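Local coordinates for protein transcriptional regulator, marR family, putative (Sulfolobus solfataricus, PDB 3F3X) that probably binds DNA as a dimeric winged helix-turn-helix transcription factor of the MarR family, acting as a transcriptional activator, at residues 28-33 with 106-111; 38-42 with 66-71; 77-83 with 94-100. All coordinates share one frame; numbering follows the deposited sequence.

Interaction 1: 28-33 with 106-111; sequences RLGKLM and EANEVL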
loop_
_atom_site.group_PDB
_atom_site.type_symbol
_atom_site.label_atom_id
_atom_site.label_comp_id
_atom_site.label_asym_id
_atom_site.label_seq_id
_atom_site.Cartn_x
_atom_site.Cartn_y
_atom_site.Cartn_z
ATOM N N ARG A 28 11.692 -9.497 5.935
ATOM C CA ARG A 28 12.277 -10.709 5.385
ATOM C C ARG A 28 13.482 -10.410 4.487
ATOM O O ARG A 28 14.574 -10.933 4.712
ATOM C CB ARG A 28 11.224 -11.454 4.565
ATOM C CG ARG A 28 11.408 -12.945 4.494
ATOM C CD ARG A 28 10.912 -13.600 5.768
ATOM N NE ARG A 28 10.598 -14.993 5.498
ATOM C CZ ARG A 28 9.918 -15.794 6.306
ATOM N NH1 ARG A 28 9.462 -15.358 7.474
ATOM N NH2 ARG A 28 9.685 -17.039 5.925
ATOM N N LEU A 29 13.272 -9.599 3.452
ATOM C CA LEU A 29 14.368 -9.253 2.543
ATOM C C LEU A 29 15.484 -8.480 3.258
ATOM O O LEU A 29 16.673 -8.644 2.949
ATOM C CB LEU A 29 13.863 -8.416 1.362
ATOM C CG LEU A 29 12.952 -9.135 0.362
ATOM C CD1 LEU A 29 12.439 -8.130 -0.674
ATOM C CD2 LEU A 29 13.709 -10.275 -0.317
ATOM N N GLY A 30 15.086 -7.635 4.207
ATOM C CA GLY A 30 16.042 -6.839 4.956
ATOM C C GLY A 30 16.954 -7.675 5.820
ATOM O O GLY A 30 18.183 -7.545 5.767
ATOM N N LYS A 31 16.358 -8.572 6.598
ATOM C CA LYS A 31 17.145 -9.422 7.484
ATOM C C LYS A 31 17.935 -10.518 6.781
ATOM O O LYS A 31 19.053 -10.831 7.182
ATOM C CB LYS A 31 16.228 -9.998 8.564
ATOM C CG LYS A 31 15.712 -8.902 9.473
ATOM C CD LYS A 31 14.776 -9.412 10.523
ATOM C CE LYS A 31 14.519 -8.324 11.542
ATOM N NZ LYS A 31 13.528 -8.756 12.557
ATOM N N LEU A 32 17.378 -11.073 5.710
ATOM C CA LEU A 32 18.059 -12.142 4.977
ATOM C C LEU A 32 19.018 -11.662 3.889
ATOM O O LEU A 32 20.053 -12.292 3.632
ATOM C CB LEU A 32 17.024 -13.080 4.338
ATOM C CG LEU A 32 16.079 -13.803 5.304
ATOM C CD1 LEU A 32 15.094 -14.647 4.528
ATOM C CD2 LEU A 32 16.883 -14.672 6.252
ATOM N N MET A 33 18.687 -10.539 3.258
ATOM C CA MET A 33 19.512 -10.050 2.158
ATOM C C MET A 33 19.913 -8.579 2.191
ATOM O O MET A 33 20.615 -8.110 1.295
ATOM C CB MET A 33 18.793 -10.342 0.840
ATOM C CG MET A 33 18.380 -11.797 0.679
ATOM S SD MET A 33 17.464 -12.115 -0.837
ATOM C CE MET A 33 18.818 -12.152 -2.030
ATOM N N GLU A 106 17.489 -15.045 -5.929
ATOM C CA GLU A 106 17.341 -15.351 -4.512
ATOM C C GLU A 106 16.193 -14.557 -3.892
ATOM O O GLU A 106 15.372 -15.115 -3.166
ATOM C CB GLU A 106 18.648 -15.046 -3.778
ATOM C CG GLU A 106 19.797 -15.972 -4.159
ATOM C CD GLU A 106 21.142 -15.492 -3.646
ATOM O OE1 GLU A 106 21.168 -14.692 -2.684
ATOM O OE2 GLU A 106 22.178 -15.923 -4.200
ATOM N N ALA A 107 16.135 -13.255 -4.174
ATOM C CA ALA A 107 15.070 -12.413 -3.626
ATOM C C ALA A 107 13.704 -12.907 -4.112
ATOM O O ALA A 107 12.735 -12.931 -3.348
ATOM C CB ALA A 107 15.285 -10.944 -4.041
ATOM N N ASN A 108 13.634 -13.298 -5.383
ATOM C CA ASN A 108 12.396 -13.810 -5.963
ATOM C C ASN A 108 11.958 -15.057 -5.203
ATOM O O ASN A 108 10.782 -15.216 -4.879
ATOM C CB ASN A 108 12.596 -14.158 -7.442
ATOM C CG ASN A 108 11.383 -14.845 -8.049
ATOM O OD1 ASN A 108 11.434 -16.024 -8.409
ATOM N ND2 ASN A 108 10.284 -14.114 -8.158
ATOM N N GLU A 109 12.912 -15.940 -4.922
ATOM C CA GLU A 109 12.620 -17.169 -4.193
ATOM C C GLU A 109 12.071 -16.858 -2.799
ATOM O O GLU A 109 11.093 -17.464 -2.361
ATOM C CB GLU A 109 13.885 -18.016 -4.048
ATOM C CG GLU A 109 13.605 -19.436 -3.596
ATOM C CD GLU A 109 13.420 -20.385 -4.763
ATOM O OE1 GLU A 109 12.811 -19.982 -5.780
ATOM O OE2 GLU A 109 13.880 -21.541 -4.658
ATOM N N VAL A 110 12.719 -15.925 -2.105
ATOM C CA VAL A 110 12.302 -15.529 -0.764
ATOM C C VAL A 110 10.871 -14.984 -0.758
ATOM O O VAL A 110 10.039 -15.419 0.037
ATOM C CB VAL A 110 13.250 -14.446 -0.172
ATOM C CG1 VAL A 110 12.636 -13.834 1.080
ATOM C CG2 VAL A 110 14.601 -15.059 0.160
ATOM N N LEU A 111 10.586 -14.035 -1.647
ATOM C CA LEU A 111 9.255 -13.438 -1.710
ATOM C C LEU A 111 8.171 -14.395 -2.192
ATOM O O LEU A 111 7.058 -14.398 -1.657
ATOM C CB LEU A 111 9.271 -12.196 -2.606
ATOM C CG LEU A 111 10.075 -11.017 -2.056
ATOM C CD1 LEU A 111 9.948 -9.818 -2.998
ATOM C CD2 LEU A 111 9.560 -10.661 -0.661
#
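Met-33 N donates to Leu-29 O over 2.8 Å, a backbone bond near the C-terminal end of helix 3-33 that sets these two side chains one turn apart, both against the segment 106-111. The contact between the helices is carried by apolar groups, with the short segments running at 132° to each other. Val-110 is the knob: its side chain sits in a hole formed by Arg-28, Leu-29, Leu-32 and Met-33. CG1 does most of the touching, meeting the aliphatic CG of Arg-28 at 3.7 Å and CD2 of Leu-29 at 4.0 Å, while CG2 is turned to the sulfur of Met-33. Leu-29 lies deeper. Its CD1 reaches Leu-111 CD1 at 3.8 Å, the two leucines meeting roughly at right angles, and its CD2 looks at the methyl of Ala-107. The Met-33 chain runs out extended to SD and then bends (chi3 78°), which lays CE over the backbone side of the other helix: CE is 3.4 Å from Glu-106 CB and 3.6 Å from Ala-107 N. On the buried side, Phe-40 of helix 37-48 packs on both Ala-107 and Leu-111, and Leu-111 also touches Leu-8 of the second subunit. The carboxylate of Glu-106 and the outer parts of Arg-28 and Leu-32 lie at the exposed margin. Clasping the end of the long N-terminal helix to the first helix after the wing in this way is consistent with the helical dimerisation region of MarR proteins, attached here to the winged helix-turn-helix.

Interaction 2: 38-42 with 66-71; sequences LDFSI and AITAAV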
loop_
_atom_site.group_PDB
_atom_site.type_symbol
_atom_site.label_atom_id
_atom_site.label_comp_id
_atom_site.label_asym_id
_atom_site.label_seq_id
_atom_site.Cartn_x
_atom_site.Cartn_y
_atom_site.Cartn_z
ATOM N N LEU A 38 11.351 -2.538 -2.639
ATOM C CA LEU A 38 11.562 -1.674 -3.796
ATOM C C LEU A 38 12.828 -2.115 -4.520
ATOM O O LEU A 38 12.904 -2.041 -5.747
ATOM C CB LEU A 38 11.699 -0.209 -3.368
ATOM C CG LEU A 38 11.886 0.783 -4.523
ATOM C CD1 LEU A 38 10.704 0.686 -5.472
ATOM C CD2 LEU A 38 12.012 2.203 -3.977
ATOM N N ASP A 39 13.822 -2.562 -3.753
ATOM C CA ASP A 39 15.080 -3.041 -4.324
ATOM C C ASP A 39 14.756 -4.217 -5.241
ATOM O O ASP A 39 15.271 -4.313 -6.358
ATOM C CB ASP A 39 16.031 -3.531 -3.230
ATOM C CG ASP A 39 16.659 -2.402 -2.432
ATOM O OD1 ASP A 39 17.189 -2.704 -1.340
ATOM O OD2 ASP A 39 16.645 -1.236 -2.888
ATOM N N PHE A 40 13.914 -5.119 -4.747
ATOM C CA PHE A 40 13.510 -6.281 -5.524
ATOM C C PHE A 40 12.833 -5.851 -6.827
ATOM O O PHE A 40 13.121 -6.394 -7.893
ATOM C CB PHE A 40 12.542 -7.151 -4.721
ATOM C CG PHE A 40 11.709 -8.065 -5.571
ATOM C CD1 PHE A 40 12.266 -9.198 -6.166
ATOM C CD2 PHE A 40 10.370 -7.773 -5.810
ATOM C CE1 PHE A 40 11.491 -10.026 -6.984
ATOM C CE2 PHE A 40 9.593 -8.590 -6.622
ATOM C CZ PHE A 40 10.150 -9.717 -7.213
ATOM N N SER A 41 11.923 -4.887 -6.732
ATOM C CA SER A 41 11.207 -4.400 -7.910
ATOM C C SER A 41 12.150 -3.825 -8.968
ATOM O O SER A 41 11.993 -4.084 -10.166
ATOM C CB SER A 41 10.188 -3.333 -7.504
ATOM O OG SER A 41 9.187 -3.883 -6.669
ATOM N N ILE A 42 13.123 -3.036 -8.525
ATOM C CA ILE A 42 14.079 -2.433 -9.443
ATOM C C ILE A 42 14.894 -3.523 -10.131
ATOM O O ILE A 42 15.115 -3.472 -11.344
ATOM C CB ILE A 42 15.016 -1.446 -8.702
ATOM C CG1 ILE A 42 14.198 -0.237 -8.228
ATOM C CG2 ILE A 42 16.169 -1.004 -9.615
ATOM C CD1 ILE A 42 14.977 0.732 -7.360
ATOM N N ALA A 66 12.791 8.536 -4.440
ATOM C CA ALA A 66 12.776 7.210 -3.831
ATOM C C ALA A 66 13.585 6.238 -4.691
ATOM O O ALA A 66 14.355 5.432 -4.169
ATOM C CB ALA A 66 11.343 6.715 -3.675
ATOM N N ILE A 67 13.404 6.315 -6.009
ATOM C CA ILE A 67 14.138 5.452 -6.932
ATOM C C ILE A 67 15.635 5.743 -6.833
ATOM O O ILE A 67 16.448 4.823 -6.738
ATOM C CB ILE A 67 13.693 5.683 -8.402
ATOM C CG1 ILE A 67 12.254 5.201 -8.597
ATOM C CG2 ILE A 67 14.649 4.962 -9.364
ATOM C CD1 ILE A 67 12.053 3.709 -8.336
ATOM N N THR A 68 15.992 7.026 -6.853
ATOM C CA THR A 68 17.394 7.428 -6.775
ATOM C C THR A 68 18.058 6.921 -5.502
ATOM O O THR A 68 19.193 6.441 -5.533
ATOM C CB THR A 68 17.543 8.960 -6.818
ATOM O OG1 THR A 68 16.926 9.466 -8.006
ATOM C CG2 THR A 68 19.015 9.350 -6.820
ATOM N N ALA A 69 17.352 7.038 -4.381
ATOM C CA ALA A 69 17.883 6.581 -3.102
ATOM C C ALA A 69 18.125 5.076 -3.149
ATOM O O ALA A 69 19.166 4.599 -2.701
ATOM C CB ALA A 69 16.911 6.921 -1.973
ATOM N N ALA A 70 17.163 4.336 -3.694
ATOM C CA ALA A 70 17.276 2.882 -3.799
ATOM C C ALA A 70 18.431 2.488 -4.717
ATOM O O ALA A 70 19.239 1.629 -4.371
ATOM C CB ALA A 70 15.967 2.287 -4.317
ATOM N N VAL A 71 18.508 3.121 -5.885
ATOM C CA VAL A 71 19.570 2.832 -6.846
ATOM C C VAL A 71 20.946 3.162 -6.272
ATOM O O VAL A 71 21.922 2.460 -6.546
ATOM C CB VAL A 71 19.348 3.615 -8.168
ATOM C CG1 VAL A 71 20.535 3.427 -9.106
ATOM C CG2 VAL A 71 18.062 3.133 -8.836
#
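The methyl of Ala-70 meets three side chains of the segment 38-42. Ile-42 CD1 comes closest, 3.6 Å from Ala-70 CB; Leu-38 CD2 approaches at 4.0 Å and Asp-39 OD2 at 3.9 Å. Asp-39 and Ala-70 are the nearest pair of the two backbones, their CA atoms 6.3 Å apart, and the segments cross almost perpendicularly, at 87°. Ile-42 and Leu-38, one helical turn apart, then spread onto the next residues. Ile-42 CD1 touches Val-71 CG2 at 4.2 Å, the two side chains at about a right angle, and it also faces the terminal methyl of Ile-67. With CG trans to its backbone N (chi1 -178°), Leu-38 reaches the preceding turn of 66-71, where CD2 also lies 4.0 Å from the carbonyl oxygen of Ala-66. Asp-39 offers Ala-70 mere packing; its other oxygen, OD1, accepts from Ser-36 N near the start of its own helix, and that bond probably steadies the carboxylate. Farther out, Leu-74 continues the apolar face of helix 64-76 against Asp-39 and Ile-42. In the MarR winged helix-turn-helix, helix 64-76 corresponds to the recognition helix, and this crossing seats it on helix 37-48. Helix 53-60 packs on Ile-67 through Leu-56 and Ala-57, Arg-82 of strand 80-85 lies against Val-71, and helix 98-118 covers Phe-40.

Interaction 3: 77-83 with 94-100; sequences KGLVRRI and VEITPKG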
loop_
_atom_site.group_PDB
_atom_site.type_symbol
_atom_site.label_atom_id
_atom_site.label_comp_id
_atom_site.label_asym_id
_atom_site.label_seq_id
_atom_site.Cartn_x
_atom_site.Cartn_y
_atom_site.Cartn_z
ATOM N N LYS A 77 26.306 -1.575 -3.955
ATOM C CA LYS A 77 26.425 -3.009 -3.693
ATOM C C LYS A 77 26.827 -3.774 -4.949
ATOM O O LYS A 77 26.994 -4.995 -4.909
ATOM C CB LYS A 77 25.093 -3.578 -3.202
ATOM C CG LYS A 77 24.546 -2.965 -1.934
ATOM C CD LYS A 77 23.150 -3.501 -1.668
ATOM C CE LYS A 77 22.525 -2.824 -0.471
ATOM N NZ LYS A 77 22.056 -3.804 0.532
ATOM N N GLY A 78 26.949 -3.064 -6.067
ATOM C CA GLY A 78 27.325 -3.710 -7.313
ATOM C C GLY A 78 26.229 -4.559 -7.945
ATOM O O GLY A 78 26.513 -5.461 -8.740
ATOM N N LEU A 79 24.977 -4.279 -7.599
ATOM C CA LEU A 79 23.857 -5.037 -8.148
ATOM C C LEU A 79 23.315 -4.412 -9.431
ATOM O O LEU A 79 22.717 -5.096 -10.256
ATOM C CB LEU A 79 22.751 -5.161 -7.104
ATOM C CG LEU A 79 23.240 -5.778 -5.789
ATOM C CD1 LEU A 79 22.048 -5.996 -4.864
ATOM C CD2 LEU A 79 23.963 -7.096 -6.061
ATOM N N VAL A 80 23.507 -3.107 -9.581
ATOM C CA VAL A 80 23.098 -2.403 -10.793
ATOM C C VAL A 80 24.137 -1.317 -11.024
ATOM O O VAL A 80 25.043 -1.124 -10.208
ATOM C CB VAL A 80 21.707 -1.687 -10.681
ATOM C CG1 VAL A 80 20.620 -2.667 -10.274
ATOM C CG2 VAL A 80 21.795 -0.504 -9.709
ATOM N N ARG A 81 24.012 -0.623 -12.144
ATOM C CA ARG A 81 24.902 0.483 -12.441
ATOM C C ARG A 81 24.082 1.475 -13.229
ATOM O O ARG A 81 23.104 1.102 -13.884
ATOM C CB ARG A 81 26.117 0.041 -13.278
ATOM C CG ARG A 81 25.826 -0.313 -14.737
ATOM C CD ARG A 81 27.132 -0.453 -15.526
ATOM N NE ARG A 81 28.007 -1.473 -14.951
ATOM C CZ ARG A 81 27.830 -2.781 -15.102
ATOM N NH1 ARG A 81 26.817 -3.239 -15.825
ATOM N NH2 ARG A 81 28.643 -3.632 -14.494
ATOM N N ARG A 82 24.460 2.744 -13.141
ATOM C CA ARG A 82 23.783 3.774 -13.905
ATOM C C ARG A 82 24.687 4.101 -15.084
ATOM O O ARG A 82 25.904 4.235 -14.928
ATOM C CB ARG A 82 23.560 5.027 -13.053
ATOM C CG ARG A 82 22.243 5.019 -12.291
ATOM C CD ARG A 82 22.178 6.122 -11.247
ATOM N NE ARG A 82 23.097 5.840 -10.149
ATOM C CZ ARG A 82 22.994 6.361 -8.932
ATOM N NH1 ARG A 82 22.009 7.205 -8.644
ATOM N NH2 ARG A 82 23.860 6.012 -7.996
ATOM N N ILE A 83 24.096 4.184 -16.268
ATOM C CA ILE A 83 24.833 4.532 -17.471
ATOM C C ILE A 83 23.961 5.534 -18.205
ATOM O O ILE A 83 22.780 5.687 -17.894
ATOM C CB ILE A 83 25.086 3.310 -18.391
ATOM C CG1 ILE A 83 23.774 2.569 -18.650
ATOM C CG2 ILE A 83 26.149 2.403 -17.770
ATOM C CD1 ILE A 83 23.905 1.411 -19.614
ATOM N N VAL A 94 19.381 2.515 -15.837
ATOM C CA VAL A 94 19.807 1.573 -14.808
ATOM C C VAL A 94 19.939 0.203 -15.465
ATOM O O VAL A 94 18.987 -0.316 -16.039
ATOM C CB VAL A 94 18.775 1.470 -13.662
ATOM C CG1 VAL A 94 19.281 0.502 -12.592
ATOM C CG2 VAL A 94 18.530 2.845 -13.048
ATOM N N GLU A 95 21.131 -0.365 -15.387
ATOM C CA GLU A 95 21.399 -1.669 -15.966
ATOM C C GLU A 95 21.749 -2.632 -14.850
ATOM O O GLU A 95 22.524 -2.298 -13.952
ATOM C CB GLU A 95 22.567 -1.577 -16.955
ATOM C CG GLU A 95 23.038 -2.929 -17.483
ATOM C CD GLU A 95 24.245 -2.809 -18.403
ATOM O OE1 GLU A 95 25.183 -2.059 -18.058
ATOM O OE2 GLU A 95 24.260 -3.478 -19.457
ATOM N N ILE A 96 21.171 -3.829 -14.895
ATOM C CA ILE A 96 21.445 -4.825 -13.870
ATOM C C ILE A 96 22.812 -5.450 -14.159
ATOM O O ILE A 96 23.253 -5.487 -15.309
ATOM C CB ILE A 96 20.336 -5.919 -13.846
ATOM C CG1 ILE A 96 20.354 -6.656 -12.506
ATOM C CG2 ILE A 96 20.543 -6.917 -14.993
ATOM C CD1 ILE A 96 19.181 -7.611 -12.318
ATOM N N THR A 97 23.487 -5.915 -13.116
ATOM C CA THR A 97 24.805 -6.536 -13.261
ATOM C C THR A 97 24.630 -8.043 -13.064
ATOM O O THR A 97 23.594 -8.497 -12.569
ATOM C CB THR A 97 25.783 -6.052 -12.179
ATOM O OG1 THR A 97 25.335 -6.534 -10.906
ATOM C CG2 THR A 97 25.854 -4.519 -12.148
ATOM N N PRO A 98 25.637 -8.840 -13.451
ATOM C CA PRO A 98 25.524 -10.290 -13.276
ATOM C C PRO A 98 25.233 -10.647 -11.820
ATOM O O PRO A 98 24.455 -11.563 -11.533
ATOM C CB PRO A 98 26.883 -10.794 -13.748
ATOM C CG PRO A 98 27.195 -9.834 -14.872
ATOM C CD PRO A 98 26.826 -8.498 -14.255
ATOM N N LYS A 99 25.852 -9.917 -10.900
ATOM C CA LYS A 99 25.630 -10.158 -9.477
ATOM C C LYS A 99 24.178 -9.824 -9.142
ATOM O O LYS A 99 23.526 -10.526 -8.367
ATOM C CB LYS A 99 26.570 -9.297 -8.636
ATOM C CG LYS A 99 26.455 -9.541 -7.141
ATOM C CD LYS A 99 27.438 -8.665 -6.384
ATOM C CE LYS A 99 27.278 -8.820 -4.885
ATOM N NZ LYS A 99 28.176 -7.886 -4.155
ATOM N N GLY A 100 23.678 -8.748 -9.737
ATOM C CA GLY A 100 22.302 -8.355 -9.511
ATOM C C GLY A 100 21.328 -9.432 -9.970
ATOM O O GLY A 100 20.333 -9.693 -9.297
HETATM O O HOH W 1 25.669 -5.965 -16.613
#
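Arg-81 and Glu-95 lie side by side on one face of the hairpin and point the same way, but their flat ends are turned 82° apart. Arg-81 NH1 meets Glu-95 OE1 at 3.0 Å in a salt bridge, coming from above the carboxylate plane, while a water joins NH1 to Ile-96 O. The bend at chi3 (58°) folds the guanidinium back so that Thr-97 CG2 sits over one face, offset toward the rim. On the opposite face the valines cross, Val-80 CB to Val-94 CG1 3.8 Å, and turn to the helices of the domain. Between these layers Arg-81 and Glu-95 form a hydrogen-bonded antiparallel pair, with Arg-81 N to Glu-95 O and Glu-95 N to Arg-81 O both 2.9 Å. This two-stranded hairpin is the wing of the winged helix-turn-helix. At its base Thr-97 turns its hydroxyl to the turn that precedes strand 80-83: OG1 donates to Gly-78 O at 2.7 Å and accepts from Gly-100 N, as N-cap of helix 98-118. Gly-78 itself closes helix 64-76 in a Schellman motif. Fully extended, Lys-99 passes Leu-79 obliquely, Lys-99 CG 3.7 Å from Leu-79 CD2, and delivers NZ to Lys-77 O at 3.2 Å.

Overall arrangement
Interactions 2 and 3 lie within the winged helix-turn-helix, and interaction 1 joins the helices flanking it. Interaction 2 touches both others, its centre about 15 Å from that of interaction 1 and about 12 Å from that of interaction 3. Phe-40 makes the first connection: its ring leaves the 38-42 segment on the side away from 66-71 and packs on 106-111, with CD2 3.5 Å from Leu-111 CD1. Val-71 makes the second, its CG1 3.7 Å from Arg-82 NE of the wing strand. Interactions 1 and 3 do not touch, their centres about 18 Å and nearest atoms about 5 Å apart, yet helix 98-118 contributes to both, running from the wing to the helix 3-33 contact.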